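Local atomic coordinates of HIT domain-containing protein (Leishmania major, PDB entry 3KSV), a protein that is of uncertain function but, as a zinc-containing member of the histidine triad family, probably hydrolyses or transfers nucleotides through an AMP-histidine intermediate. Residues A[81-95]-A[107-121]. Numbering follows the deposited sequence.
Sequences VAGPDGSMQYNVLQN and VHFHIIPKTDEKTGL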
loop_
_atom_site.group_PDB
_atom_site.type_symbol
_atom_site.label_atom_id
_atom_site.label_comp_id
_atom_site.label_asym_id
_atom_site.label_seq_id
_atom_site.Cartn_x
_atom_site.Cartn_y
_atom_site.Cartn_z
ATOM N N VAL A 81 -13.872 1.370 3.610
ATOM C CA VAL A 81 -14.006 0.398 2.510
ATOM C C VAL A 81 -14.454 -0.980 3.021
ATOM O O VAL A 81 -15.185 -1.704 2.319
ATOM C CB VAL A 81 -12.693 0.309 1.656
ATOM C CG1 VAL A 81 -12.709 -0.904 0.749
ATOM C CG2 VAL A 81 -12.517 1.554 0.826
ATOM N N ALA A 82 -14.050 -1.331 4.244
ATOM C CA ALA A 82 -14.419 -2.630 4.823
ATOM C C ALA A 82 -15.932 -2.707 5.079
ATOM O O ALA A 82 -16.504 -3.808 5.153
ATOM C CB ALA A 82 -13.615 -2.909 6.110
ATOM N N GLY A 83 -16.583 -1.547 5.191
ATOM C CA GLY A 83 -18.048 -1.474 5.226
ATOM C C GLY A 83 -18.613 -1.477 6.630
ATOM O O GLY A 83 -17.865 -1.579 7.592
ATOM N N PRO A 84 -19.948 -1.369 6.762
ATOM C CA PRO A 84 -20.548 -1.267 8.086
ATOM C C PRO A 84 -20.261 -2.445 9.013
ATOM O O PRO A 84 -20.098 -2.221 10.213
ATOM C CB PRO A 84 -22.038 -1.152 7.775
ATOM C CG PRO A 84 -22.070 -0.472 6.505
ATOM C CD PRO A 84 -20.936 -1.071 5.718
ATOM N N ASP A 85 -20.171 -3.667 8.468
ATOM C CA ASP A 85 -19.859 -4.862 9.287
ATOM C C ASP A 85 -18.432 -5.396 9.109
ATOM O O ASP A 85 -18.073 -6.416 9.691
ATOM C CB ASP A 85 -20.881 -5.983 9.035
ATOM C CG ASP A 85 -20.733 -6.624 7.657
ATOM O OD1 ASP A 85 -19.914 -6.114 6.832
ATOM O OD2 ASP A 85 -21.458 -7.631 7.399
ATOM N N GLY A 86 -17.628 -4.701 8.304
ATOM C CA GLY A 86 -16.230 -5.033 8.116
ATOM C C GLY A 86 -15.989 -6.253 7.249
ATOM O O GLY A 86 -14.890 -6.812 7.282
ATOM N N SER A 87 -16.985 -6.663 6.463
ATOM C CA SER A 87 -16.885 -7.903 5.682
ATOM C C SER A 87 -16.348 -7.709 4.276
ATOM O O SER A 87 -16.167 -8.685 3.556
ATOM C CB SER A 87 -18.250 -8.578 5.556
ATOM O OG SER A 87 -19.130 -7.802 4.749
ATOM N N MET A 88 -16.134 -6.464 3.854
ATOM C CA MET A 88 -15.712 -6.235 2.481
ATOM C C MET A 88 -14.215 -6.436 2.352
ATOM O O MET A 88 -13.452 -5.808 3.072
ATOM C CB MET A 88 -16.050 -4.830 2.015
ATOM C CG MET A 88 -15.446 -4.507 0.647
ATOM S SD MET A 88 -16.131 -5.479 -0.717
ATOM C CE MET A 88 -17.785 -4.755 -0.777
ATOM N N GLN A 89 -13.815 -7.295 1.419
ATOM C CA GLN A 89 -12.409 -7.558 1.169
ATOM C C GLN A 89 -11.899 -6.500 0.198
ATOM O O GLN A 89 -12.685 -5.892 -0.509
ATOM C CB GLN A 89 -12.235 -8.958 0.616
ATOM C CG GLN A 89 -12.813 -10.006 1.565
ATOM C CD GLN A 89 -12.569 -11.431 1.133
ATOM O OE1 GLN A 89 -11.542 -11.763 0.567
ATOM N NE2 GLN A 89 -13.525 -12.290 1.426
ATOM N N TYR A 90 -10.582 -6.283 0.170
ATOM C CA TYR A 90 -10.020 -5.207 -0.645
ATOM C C TYR A 90 -8.503 -5.306 -0.814
ATOM O O TYR A 90 -7.804 -5.924 -0.015
ATOM C CB TYR A 90 -10.389 -3.828 -0.054
ATOM C CG TYR A 90 -10.015 -3.690 1.422
ATOM C CD1 TYR A 90 -8.816 -3.093 1.811
ATOM C CD2 TYR A 90 -10.869 -4.135 2.414
ATOM C CE1 TYR A 90 -8.482 -2.977 3.131
ATOM C CE2 TYR A 90 -10.535 -4.027 3.751
ATOM C CZ TYR A 90 -9.347 -3.442 4.091
ATOM O OH TYR A 90 -9.006 -3.352 5.407
ATOM N N ASN A 91 -7.998 -4.664 -1.860
ATOM C CA ASN A 91 -6.570 -4.592 -2.085
ATOM C C ASN A 91 -6.119 -3.132 -1.982
ATOM O O ASN A 91 -6.842 -2.208 -2.416
ATOM C CB ASN A 91 -6.206 -5.152 -3.451
ATOM C CG ASN A 91 -6.485 -6.639 -3.578
ATOM O OD1 ASN A 91 -7.535 -7.025 -4.083
ATOM N ND2 ASN A 91 -5.543 -7.485 -3.135
ATOM N N VAL A 92 -4.947 -2.932 -1.371
ATOM C CA VAL A 92 -4.283 -1.646 -1.346
ATOM C C VAL A 92 -3.077 -1.746 -2.295
ATOM O O VAL A 92 -2.244 -2.638 -2.178
ATOM C CB VAL A 92 -3.826 -1.255 0.077
ATOM C CG1 VAL A 92 -3.035 0.070 0.040
ATOM C CG2 VAL A 92 -5.048 -1.114 1.000
ATOM N N LEU A 93 -3.006 -0.812 -3.241
ATOM C CA LEU A 93 -2.024 -0.834 -4.293
ATOM C C LEU A 93 -1.477 0.559 -4.510
ATOM O O LEU A 93 -2.227 1.514 -4.645
ATOM C CB LEU A 93 -2.653 -1.316 -5.589
ATOM C CG LEU A 93 -1.696 -1.381 -6.782
ATOM C CD1 LEU A 93 -0.709 -2.539 -6.571
ATOM C CD2 LEU A 93 -2.493 -1.550 -8.050
ATOM N N GLN A 94 -0.147 0.676 -4.564
ATOM C CA GLN A 94 0.493 1.964 -4.853
ATOM C C GLN A 94 1.650 1.698 -5.782
ATOM O O GLN A 94 2.533 0.923 -5.454
ATOM C CB GLN A 94 0.964 2.615 -3.567
ATOM C CG GLN A 94 1.380 4.076 -3.719
ATOM C CD GLN A 94 2.849 4.222 -3.974
ATOM O OE1 GLN A 94 3.649 3.492 -3.392
ATOM N NE2 GLN A 94 3.227 5.163 -4.869
ATOM N N ASN A 95 1.628 2.366 -6.936
ATOM C CA ASN A 95 2.539 2.087 -8.038
ATOM C C ASN A 95 3.625 3.184 -8.198
ATOM O O ASN A 95 3.347 4.373 -8.045
ATOM C CB ASN A 95 1.715 2.013 -9.308
ATOM C CG ASN A 95 0.669 0.921 -9.259
ATOM O OD1 ASN A 95 0.870 -0.134 -8.669
ATOM N ND2 ASN A 95 -0.435 1.158 -9.912
ATOM N N VAL A 107 2.099 10.308 -6.033
ATOM C CA VAL A 107 1.814 9.126 -5.205
ATOM C C VAL A 107 0.302 9.027 -4.970
ATOM O O VAL A 107 -0.344 9.998 -4.563
ATOM C CB VAL A 107 2.526 9.199 -3.841
ATOM C CG1 VAL A 107 2.024 8.104 -2.900
ATOM C CG2 VAL A 107 4.059 9.101 -4.026
ATOM N N HIS A 108 -0.269 7.856 -5.257
ATOM C CA HIS A 108 -1.654 7.592 -4.906
ATOM C C HIS A 108 -1.834 6.123 -4.544
ATOM O O HIS A 108 -1.391 5.235 -5.271
ATOM C CB HIS A 108 -2.612 8.036 -6.012
ATOM C CG HIS A 108 -2.263 7.517 -7.370
ATOM N ND1 HIS A 108 -1.142 7.931 -8.055
ATOM C CD2 HIS A 108 -2.911 6.659 -8.191
ATOM C CE1 HIS A 108 -1.111 7.339 -9.235
ATOM N NE2 HIS A 108 -2.169 6.560 -9.343
ATOM N N PHE A 109 -2.444 5.905 -3.383
ATOM C CA PHE A 109 -2.814 4.588 -2.904
ATOM C C PHE A 109 -4.234 4.278 -3.357
ATOM O O PHE A 109 -5.161 4.989 -3.021
ATOM C CB PHE A 109 -2.755 4.542 -1.371
ATOM C CG PHE A 109 -1.378 4.481 -0.824
ATOM C CD1 PHE A 109 -0.821 3.257 -0.466
ATOM C CD2 PHE A 109 -0.623 5.635 -0.688
ATOM C CE1 PHE A 109 0.433 3.183 0.016
ATOM C CE2 PHE A 109 0.658 5.571 -0.195
ATOM C CZ PHE A 109 1.190 4.338 0.174
ATOM N N HIS A 110 -4.396 3.217 -4.125
ATOM C CA HIS A 110 -5.704 2.702 -4.472
ATOM C C HIS A 110 -6.170 1.823 -3.299
ATOM O O HIS A 110 -5.369 1.012 -2.782
ATOM C CB HIS A 110 -5.600 1.817 -5.719
ATOM C CG HIS A 110 -5.062 2.503 -6.946
ATOM N ND1 HIS A 110 -5.881 3.036 -7.913
ATOM C CD2 HIS A 110 -3.792 2.659 -7.403
ATOM C CE1 HIS A 110 -5.139 3.519 -8.894
ATOM N NE2 HIS A 110 -3.866 3.306 -8.608
ATOM N N ILE A 111 -7.436 1.979 -2.884
ATOM C CA ILE A 111 -8.114 0.989 -2.019
ATOM C C ILE A 111 -9.267 0.409 -2.814
ATOM O O ILE A 111 -10.248 1.107 -3.073
ATOM C CB ILE A 111 -8.604 1.547 -0.656
ATOM C CG1 ILE A 111 -7.542 2.444 0.021
ATOM C CG2 ILE A 111 -8.951 0.360 0.309
ATOM C CD1 ILE A 111 -7.342 3.803 -0.647
ATOM N N ILE A 112 -9.129 -0.855 -3.237
ATOM C CA ILE A 112 -9.990 -1.439 -4.281
ATOM C C ILE A 112 -10.803 -2.592 -3.704
ATOM O O ILE A 112 -10.223 -3.634 -3.383
ATOM C CB ILE A 112 -9.166 -1.983 -5.479
ATOM C CG1 ILE A 112 -8.171 -0.947 -6.023
ATOM C CG2 ILE A 112 -10.082 -2.384 -6.615
ATOM C CD1 ILE A 112 -7.022 -1.562 -6.767
ATOM N N PRO A 113 -12.147 -2.423 -3.557
ATOM C CA PRO A 113 -13.019 -3.500 -3.075
ATOM C C PRO A 113 -12.923 -4.723 -3.962
ATOM O O PRO A 113 -12.844 -4.588 -5.189
ATOM C CB PRO A 113 -14.422 -2.901 -3.180
ATOM C CG PRO A 113 -14.190 -1.419 -3.052
ATOM C CD PRO A 113 -12.880 -1.153 -3.699
ATOM N N LYS A 114 -12.887 -5.896 -3.339
ATOM C CA LYS A 114 -12.871 -7.163 -4.058
ATOM C C LYS A 114 -14.157 -7.863 -3.700
ATOM O O LYS A 114 -14.257 -8.610 -2.720
ATOM C CB LYS A 114 -11.647 -8.025 -3.690
ATOM C CG LYS A 114 -11.479 -9.280 -4.574
ATOM C CD LYS A 114 -11.071 -8.885 -5.998
ATOM C CE LYS A 114 -10.715 -10.047 -6.894
ATOM N NZ LYS A 114 -9.724 -10.940 -6.260
ATOM N N THR A 115 -15.159 -7.586 -4.509
ATOM C CA THR A 115 -16.490 -8.079 -4.266
ATOM C C THR A 115 -16.603 -9.469 -4.875
ATOM O O THR A 115 -17.392 -10.282 -4.433
ATOM C CB THR A 115 -17.567 -7.061 -4.782
ATOM O OG1 THR A 115 -18.757 -7.757 -5.127
ATOM C CG2 THR A 115 -17.090 -6.235 -6.001
ATOM N N ASP A 116 -15.723 -9.776 -5.814
ATOM C CA ASP A 116 -16.017 -10.774 -6.820
ATOM C C ASP A 116 -14.738 -11.379 -7.364
ATOM O O ASP A 116 -13.735 -10.685 -7.483
ATOM C CB ASP A 116 -16.716 -10.033 -7.960
ATOM C CG ASP A 116 -17.789 -10.820 -8.595
ATOM O OD1 ASP A 116 -17.470 -11.705 -9.415
ATOM O OD2 ASP A 116 -18.965 -10.514 -8.298
ATOM N N GLU A 117 -14.781 -12.654 -7.738
ATOM C CA GLU A 117 -13.665 -13.262 -8.470
ATOM C C GLU A 117 -13.454 -12.511 -9.813
ATOM O O GLU A 117 -12.317 -12.317 -10.254
ATOM C CB GLU A 117 -13.903 -14.769 -8.716
ATOM C CG GLU A 117 -14.294 -15.603 -7.469
ATOM C CD GLU A 117 -14.271 -17.130 -7.705
ATOM O OE1 GLU A 117 -15.105 -17.652 -8.486
ATOM O OE2 GLU A 117 -13.436 -17.828 -7.081
ATOM N N LYS A 118 -14.549 -12.053 -10.426
ATOM C CA LYS A 118 -14.516 -11.428 -11.750
ATOM C C LYS A 118 -14.252 -9.914 -11.764
ATOM O O LYS A 118 -14.091 -9.342 -12.840
ATOM C CB LYS A 118 -15.840 -11.694 -12.475
ATOM N N THR A 119 -14.220 -9.252 -10.607
ATOM C CA THR A 119 -14.007 -7.792 -10.571
ATOM C C THR A 119 -12.922 -7.407 -9.546
ATOM O O THR A 119 -12.353 -8.276 -8.876
ATOM C CB THR A 119 -15.355 -6.992 -10.362
ATOM O OG1 THR A 119 -15.673 -6.854 -8.971
ATOM C CG2 THR A 119 -16.524 -7.678 -11.082
ATOM N N GLY A 120 -12.614 -6.112 -9.458
ATOM C CA GLY A 120 -11.567 -5.626 -8.555
ATOM C C GLY A 120 -10.168 -5.931 -9.079
ATOM O O GLY A 120 -9.985 -6.232 -10.256
ATOM N N LEU A 121 -9.174 -5.874 -8.204
ATOM C CA LEU A 121 -7.796 -6.064 -8.638
ATOM C C LEU A 121 -7.512 -7.530 -8.963
ATOM O O LEU A 121 -7.842 -8.433 -8.199
ATOM C CB LEU A 121 -6.806 -5.556 -7.586
ATOM C CG LEU A 121 -5.331 -5.549 -8.004
ATOM C CD1 LEU A 121 -5.049 -4.503 -9.109
ATOM C CD2 LEU A 121 -4.463 -5.310 -6.775
HETATM O O HOH W 1 -15.551 -9.287 -0.368
HETATM O O HOH W 2 -9.573 -5.621 -5.384
HETATM O O HOH W 3 -7.287 -8.846 -5.768
#
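The carbonyl oxygen of Ile112 is gripped from several directions: Asn91 N donates to it at 2.9 Å, tilted 28° from the carbonyl plane, the CA-H of Tyr90 makes a softer contact, and a water comes within bonding distance. That water accepts from Leu121 N and also lies close to Asn91 OD1; how its protons are shared between the two oxygens stays open. Asn91 ND2, for its part, donates to Asn95 OD1 of the second subunit. The return bond, Ile112 N to Asn91 O at 2.8 Å, completes a hydrogen-bonded antiparallel pair, and Leu93 with His110 forms the next one. Here Leu93 O does double duty: besides accepting from His110 N, it meets the edge of the imidazole in its plane, 3.4 Å from His110 CD2. Asn95 N and His108 O are buried without a partner in the model.

On the face of Val92, Gln94, Phe109 and Ile111, Gln94 CG, anti to the backbone N (chi1 -168°), lies squarely over the Phe109 ring, 3.7 Å from its centroid, a CH-pi contact. The bend at chi2 (-93°) then carries the amide to Val107, and its OE1 bonds Asn96. Val92 CG1 meets the same ring at its edge, and Ile111 CG2 packs against Val81 CG2 at 3.8 Å. The opposite face carries His110, which bonds His47, and beside the ladder Leu121 spreads its methyls over Asn91 and Leu93. His108, the predicted nucleophile of the histidine triad, turns away from 81-95, its ND1 held by His106 O.

Strand 48-52 flanks 109-114 on its other side, and helix 64-82 lies over Phe109 and Ile111. Strand 89-96, outermost in its own chain, pairs antiparallel with a strand of the second subunit, making one continuous sheet, as in HIT dimers.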